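Local coordinates for protein putative ABC transporter (Thermobispora bispora, PDB 4PE6) that probably binds carbohydrates or related sugar acids as the solute-binding component of an ABC transporter, and holds a trihydroxybutanoic acid in its cleft, at residues Cys188-Leu201 with Cys213-Ala226. Numbering follows the deposited sequence.
Sequences CDGATAQKAVLGVL and CGDGYGVAQAFATA
Gln-194 lies across Gly-218 and Gln-221 where helices 190-200 and 216-226 pack, their N-to-C directions 34° apart. Its CB sits 3.2 Å from Gly-218 O, and CG stays beside that carbonyl. With CG anti to the backbone N (chi1 -178°) and the chain extended, CD comes to 3.5 Å from CB of Gln-221, and the two amides approach with their planes 47° apart, the chains crossing at about a right angle. Replacing Gln-194 with an alanine would take CG off Gly-218 O and the amide off Gln-221, whose side chain would probably be freer to turn. One turn earlier the backbones almost touch: Gly-218 CA meets Gly-190 O at 3.4 Å in a CA-H...O contact, and a side chain on Gly-218 would collide with that oxygen. Ala-222 CB fits among Gln-194, Val-197 and Leu-198. At the far end Leu-201 CD1 stands 4.1 Å over the centroid of the Phe-223 ring, a CH-pi contact, while CD2 reaches CZ. At the other end Cys-188 and Cys-213 form a disulfide, and a water links Cys-188 N to Asp-215 OD2, which also accepts from Cys-213 N. Ala-193 and Val-197 rest on Val-152 of strand 147-153, in one lobe of a periplasmic-binding-protein fold. The contact combines an apolar core, a glutamine pair at its side and a covalent, water-bridged end, which probably steadies the pocket turn where Cys-188 touches the bound trihydroxybutanoic acid.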
loop_
_atom_site.group_PDB
_atom_site.type_symbol
_atom_site.label_atom_id
_atom_site.label_comp_id
_atom_site.label_asym_id
_atom_site.label_seq_id
_atom_site.Cartn_x
_atom_site.Cartn_y
_atom_site.Cartn_z
ATOM N N CYS A 188 2.215 -8.902 -1.726
ATOM C CA CYS A 188 0.924 -8.473 -1.105
ATOM C C CYS A 188 -0.285 -8.942 -1.914
ATOM O O CYS A 188 -1.299 -8.251 -2.013
ATOM C CB CYS A 188 0.845 -6.963 -0.883
ATOM S SG CYS A 188 2.368 -6.212 -0.284
ATOM N N ASP A 189 -0.152 -10.127 -2.492
ATOM C CA ASP A 189 -1.198 -10.722 -3.323
ATOM C C ASP A 189 -1.593 -12.064 -2.737
ATOM O O ASP A 189 -0.767 -12.945 -2.619
ATOM C CB ASP A 189 -0.698 -10.928 -4.741
ATOM C CG ASP A 189 -1.753 -11.542 -5.639
ATOM O OD1 ASP A 189 -2.868 -10.990 -5.674
ATOM O OD2 ASP A 189 -1.477 -12.575 -6.308
ATOM N N GLY A 190 -2.865 -12.217 -2.388
ATOM C CA GLY A 190 -3.347 -13.448 -1.759
ATOM C C GLY A 190 -3.001 -14.731 -2.509
ATOM O O GLY A 190 -2.455 -15.679 -1.916
ATOM N N ALA A 191 -3.297 -14.764 -3.800
ATOM C CA ALA A 191 -3.077 -15.971 -4.598
ATOM C C ALA A 191 -1.583 -16.301 -4.707
ATOM O O ALA A 191 -1.192 -17.460 -4.610
ATOM C CB ALA A 191 -3.703 -15.845 -5.976
ATOM N N THR A 192 -0.748 -15.273 -4.843
ATOM C CA THR A 192 0.693 -15.479 -4.898
ATOM C C THR A 192 1.230 -16.015 -3.565
ATOM O O THR A 192 1.979 -17.002 -3.526
ATOM C CB THR A 192 1.411 -14.172 -5.245
ATOM O OG1 THR A 192 0.903 -13.684 -6.486
ATOM C CG2 THR A 192 2.897 -14.375 -5.349
ATOM N N ALA A 193 0.874 -15.338 -2.476
ATOM C CA ALA A 193 1.188 -15.800 -1.136
ATOM C C ALA A 193 0.669 -17.214 -0.876
ATOM O O ALA A 193 1.373 -18.035 -0.313
ATOM C CB ALA A 193 0.579 -14.852 -0.119
ATOM N N GLN A 194 -0.581 -17.479 -1.279
ATOM C CA GLN A 194 -1.162 -18.814 -1.128
ATOM C C GLN A 194 -0.264 -19.875 -1.723
ATOM O O GLN A 194 0.027 -20.887 -1.077
ATOM C CB GLN A 194 -2.543 -18.904 -1.775
ATOM C CG GLN A 194 -3.228 -20.264 -1.605
ATOM C CD GLN A 194 -4.608 -20.291 -2.231
ATOM O OE1 GLN A 194 -5.140 -19.259 -2.644
ATOM N NE2 GLN A 194 -5.202 -21.478 -2.302
ATOM N N LYS A 195 0.148 -19.645 -2.960
ATOM C CA LYS A 195 0.984 -20.595 -3.689
ATOM C C LYS A 195 2.341 -20.792 -3.002
ATOM O O LYS A 195 2.790 -21.926 -2.833
ATOM C CB LYS A 195 1.202 -20.123 -5.125
ATOM C CG LYS A 195 1.764 -21.192 -6.033
ATOM C CD LYS A 195 2.344 -20.599 -7.318
ATOM C CE LYS A 195 2.613 -21.699 -8.337
ATOM N NZ LYS A 195 1.488 -21.888 -9.295
ATOM N N ALA A 196 2.983 -19.692 -2.601
ATOM C CA ALA A 196 4.303 -19.777 -1.976
ATOM C C ALA A 196 4.252 -20.474 -0.606
ATOM O O ALA A 196 5.108 -21.309 -0.301
ATOM C CB ALA A 196 4.923 -18.395 -1.840
ATOM N N VAL A 197 3.265 -20.136 0.217
ATOM C CA VAL A 197 3.123 -20.792 1.521
ATOM C C VAL A 197 2.798 -22.283 1.350
ATOM O O VAL A 197 3.361 -23.126 2.032
ATOM C CB VAL A 197 2.055 -20.097 2.401
ATOM C CG1 VAL A 197 1.692 -20.928 3.629
ATOM C CG2 VAL A 197 2.541 -18.713 2.824
ATOM N N LEU A 198 1.866 -22.590 0.451
ATOM C CA LEU A 198 1.483 -23.982 0.190
ATOM C C LEU A 198 2.719 -24.806 -0.144
ATOM O O LEU A 198 2.852 -25.964 0.284
ATOM C CB LEU A 198 0.494 -24.060 -0.980
ATOM C CG LEU A 198 0.046 -25.457 -1.389
ATOM C CD1 LEU A 198 -0.737 -26.087 -0.248
ATOM C CD2 LEU A 198 -0.765 -25.417 -2.687
ATOM N N GLY A 199 3.611 -24.187 -0.909
ATOM C CA GLY A 199 4.872 -24.783 -1.314
ATOM C C GLY A 199 5.742 -25.249 -0.168
ATOM O O GLY A 199 6.373 -26.302 -0.281
ATOM N N VAL A 200 5.768 -24.509 0.940
ATOM C CA VAL A 200 6.667 -24.856 2.051
ATOM C C VAL A 200 6.033 -25.623 3.208
ATOM O O VAL A 200 6.752 -26.202 4.017
ATOM C CB VAL A 200 7.393 -23.613 2.630
ATOM C CG1 VAL A 200 8.162 -22.884 1.541
ATOM C CG2 VAL A 200 6.419 -22.671 3.343
ATOM N N LEU A 201 4.711 -25.619 3.310
ATOM C CA LEU A 201 4.032 -26.256 4.441
ATOM C C LEU A 201 4.440 -27.709 4.698
ATOM O O LEU A 201 4.727 -28.063 5.839
ATOM C CB LEU A 201 2.500 -26.145 4.313
ATOM C CG LEU A 201 1.923 -24.764 4.627
ATOM C CD1 LEU A 201 0.407 -24.744 4.469
ATOM C CD2 LEU A 201 2.323 -24.275 6.017
ATOM N N CYS A 213 2.013 -9.311 4.143
ATOM C CA CYS A 213 1.652 -8.014 3.599
ATOM C C CYS A 213 0.242 -8.125 3.020
ATOM O O CYS A 213 0.081 -8.481 1.853
ATOM C CB CYS A 213 2.626 -7.621 2.491
ATOM S SG CYS A 213 2.274 -6.026 1.736
ATOM N N GLY A 214 -0.762 -7.879 3.853
ATOM C CA GLY A 214 -2.161 -7.893 3.425
ATOM C C GLY A 214 -2.491 -9.118 2.580
ATOM O O GLY A 214 -3.066 -9.002 1.510
ATOM N N ASP A 215 -2.126 -10.298 3.057
ATOM C CA ASP A 215 -2.240 -11.512 2.260
ATOM C C ASP A 215 -2.857 -12.664 3.033
ATOM O O ASP A 215 -2.874 -13.802 2.542
ATOM C CB ASP A 215 -0.841 -11.913 1.799
ATOM C CG ASP A 215 0.153 -11.919 2.942
ATOM O OD1 ASP A 215 -0.293 -12.155 4.089
ATOM O OD2 ASP A 215 1.371 -11.674 2.711
ATOM N N GLY A 216 -3.365 -12.371 4.227
ATOM C CA GLY A 216 -3.837 -13.404 5.154
ATOM C C GLY A 216 -4.950 -14.306 4.630
ATOM O O GLY A 216 -5.067 -15.450 5.058
ATOM N N TYR A 217 -5.777 -13.814 3.712
ATOM C CA TYR A 217 -6.877 -14.655 3.176
ATOM C C TYR A 217 -6.266 -15.765 2.334
ATOM O O TYR A 217 -6.659 -16.906 2.452
ATOM C CB TYR A 217 -7.879 -13.837 2.348
ATOM C CG TYR A 217 -9.032 -14.647 1.780
ATOM C CD1 TYR A 217 -10.180 -14.881 2.522
ATOM C CD2 TYR A 217 -8.956 -15.192 0.496
ATOM C CE1 TYR A 217 -11.235 -15.628 1.992
ATOM C CE2 TYR A 217 -9.987 -15.942 -0.027
ATOM C CZ TYR A 217 -11.122 -16.149 0.724
ATOM O OH TYR A 217 -12.139 -16.881 0.185
ATOM N N GLY A 218 -5.289 -15.419 1.504
ATOM C CA GLY A 218 -4.564 -16.395 0.684
ATOM C C GLY A 218 -3.744 -17.363 1.508
ATOM O O GLY A 218 -3.686 -18.555 1.221
ATOM N N VAL A 219 -3.105 -16.852 2.547
ATOM C CA VAL A 219 -2.368 -17.697 3.468
ATOM C C VAL A 219 -3.332 -18.719 4.118
ATOM O O VAL A 219 -3.084 -19.943 4.143
ATOM C CB VAL A 219 -1.618 -16.802 4.491
ATOM C CG1 VAL A 219 -1.041 -17.617 5.643
ATOM C CG2 VAL A 219 -0.517 -16.030 3.772
ATOM N N ALA A 220 -4.486 -18.236 4.552
ATOM C CA ALA A 220 -5.485 -19.108 5.150
ATOM C C ALA A 220 -5.902 -20.250 4.190
ATOM O O ALA A 220 -5.958 -21.399 4.600
ATOM C CB ALA A 220 -6.688 -18.288 5.600
ATOM N N GLN A 221 -6.152 -19.942 2.919
ATOM C CA GLN A 221 -6.475 -20.958 1.927
ATOM C C GLN A 221 -5.377 -22.010 1.818
ATOM O O GLN A 221 -5.682 -23.180 1.670
ATOM C CB GLN A 221 -6.693 -20.354 0.541
ATOM C CG GLN A 221 -7.913 -19.466 0.346
ATOM C CD GLN A 221 -7.850 -18.709 -0.986
ATOM O OE1 GLN A 221 -6.916 -17.923 -1.239
ATOM N NE2 GLN A 221 -8.833 -18.943 -1.849
ATOM N N ALA A 222 -4.101 -21.617 1.890
ATOM C CA ALA A 222 -3.038 -22.621 1.833
ATOM C C ALA A 222 -3.175 -23.616 2.990
ATOM O O ALA A 222 -3.078 -24.836 2.789
ATOM C CB ALA A 222 -1.668 -21.973 1.859
ATOM N N PHE A 223 -3.419 -23.097 4.194
ATOM C CA PHE A 223 -3.540 -23.958 5.379
ATOM C C PHE A 223 -4.781 -24.868 5.256
ATOM O O PHE A 223 -4.725 -26.065 5.580
ATOM C CB PHE A 223 -3.537 -23.126 6.673
ATOM C CG PHE A 223 -2.153 -22.705 7.119
ATOM C CD1 PHE A 223 -1.517 -21.602 6.541
ATOM C CD2 PHE A 223 -1.481 -23.412 8.101
ATOM C CE1 PHE A 223 -0.246 -21.243 6.931
ATOM C CE2 PHE A 223 -0.201 -23.069 8.487
ATOM C CZ PHE A 223 0.417 -21.984 7.900
ATOM N N ALA A 224 -5.881 -24.318 4.753
ATOM C CA ALA A 224 -7.083 -25.122 4.502
ATOM C C ALA A 224 -6.815 -26.247 3.501
ATOM O O ALA A 224 -7.268 -27.383 3.714
ATOM C CB ALA A 224 -8.232 -24.249 4.016
ATOM N N THR A 225 -6.055 -25.955 2.445
ATOM C CA THR A 225 -5.735 -26.966 1.422
ATOM C C THR A 225 -4.892 -28.091 2.014
ATOM O O THR A 225 -5.048 -29.247 1.637
ATOM C CB THR A 225 -5.024 -26.358 0.184
ATOM O OG1 THR A 225 -5.947 -25.544 -0.528
ATOM C CG2 THR A 225 -4.552 -27.436 -0.778
ATOM N N ALA A 226 -4.021 -27.735 2.958
ATOM C CA ALA A 226 -3.189 -28.707 3.642
ATOM C C ALA A 226 -3.912 -29.382 4.806
ATOM O O ALA A 226 -3.363 -30.309 5.411
ATOM C CB ALA A 226 -1.912 -28.045 4.137
HETATM O O HOH W 1 2.832 -10.644 0.490
HETATM O O HOH W 2 -3.342 -7.379 -0.669
HETATM O O HOH W 3 -4.288 -10.115 -1.330
#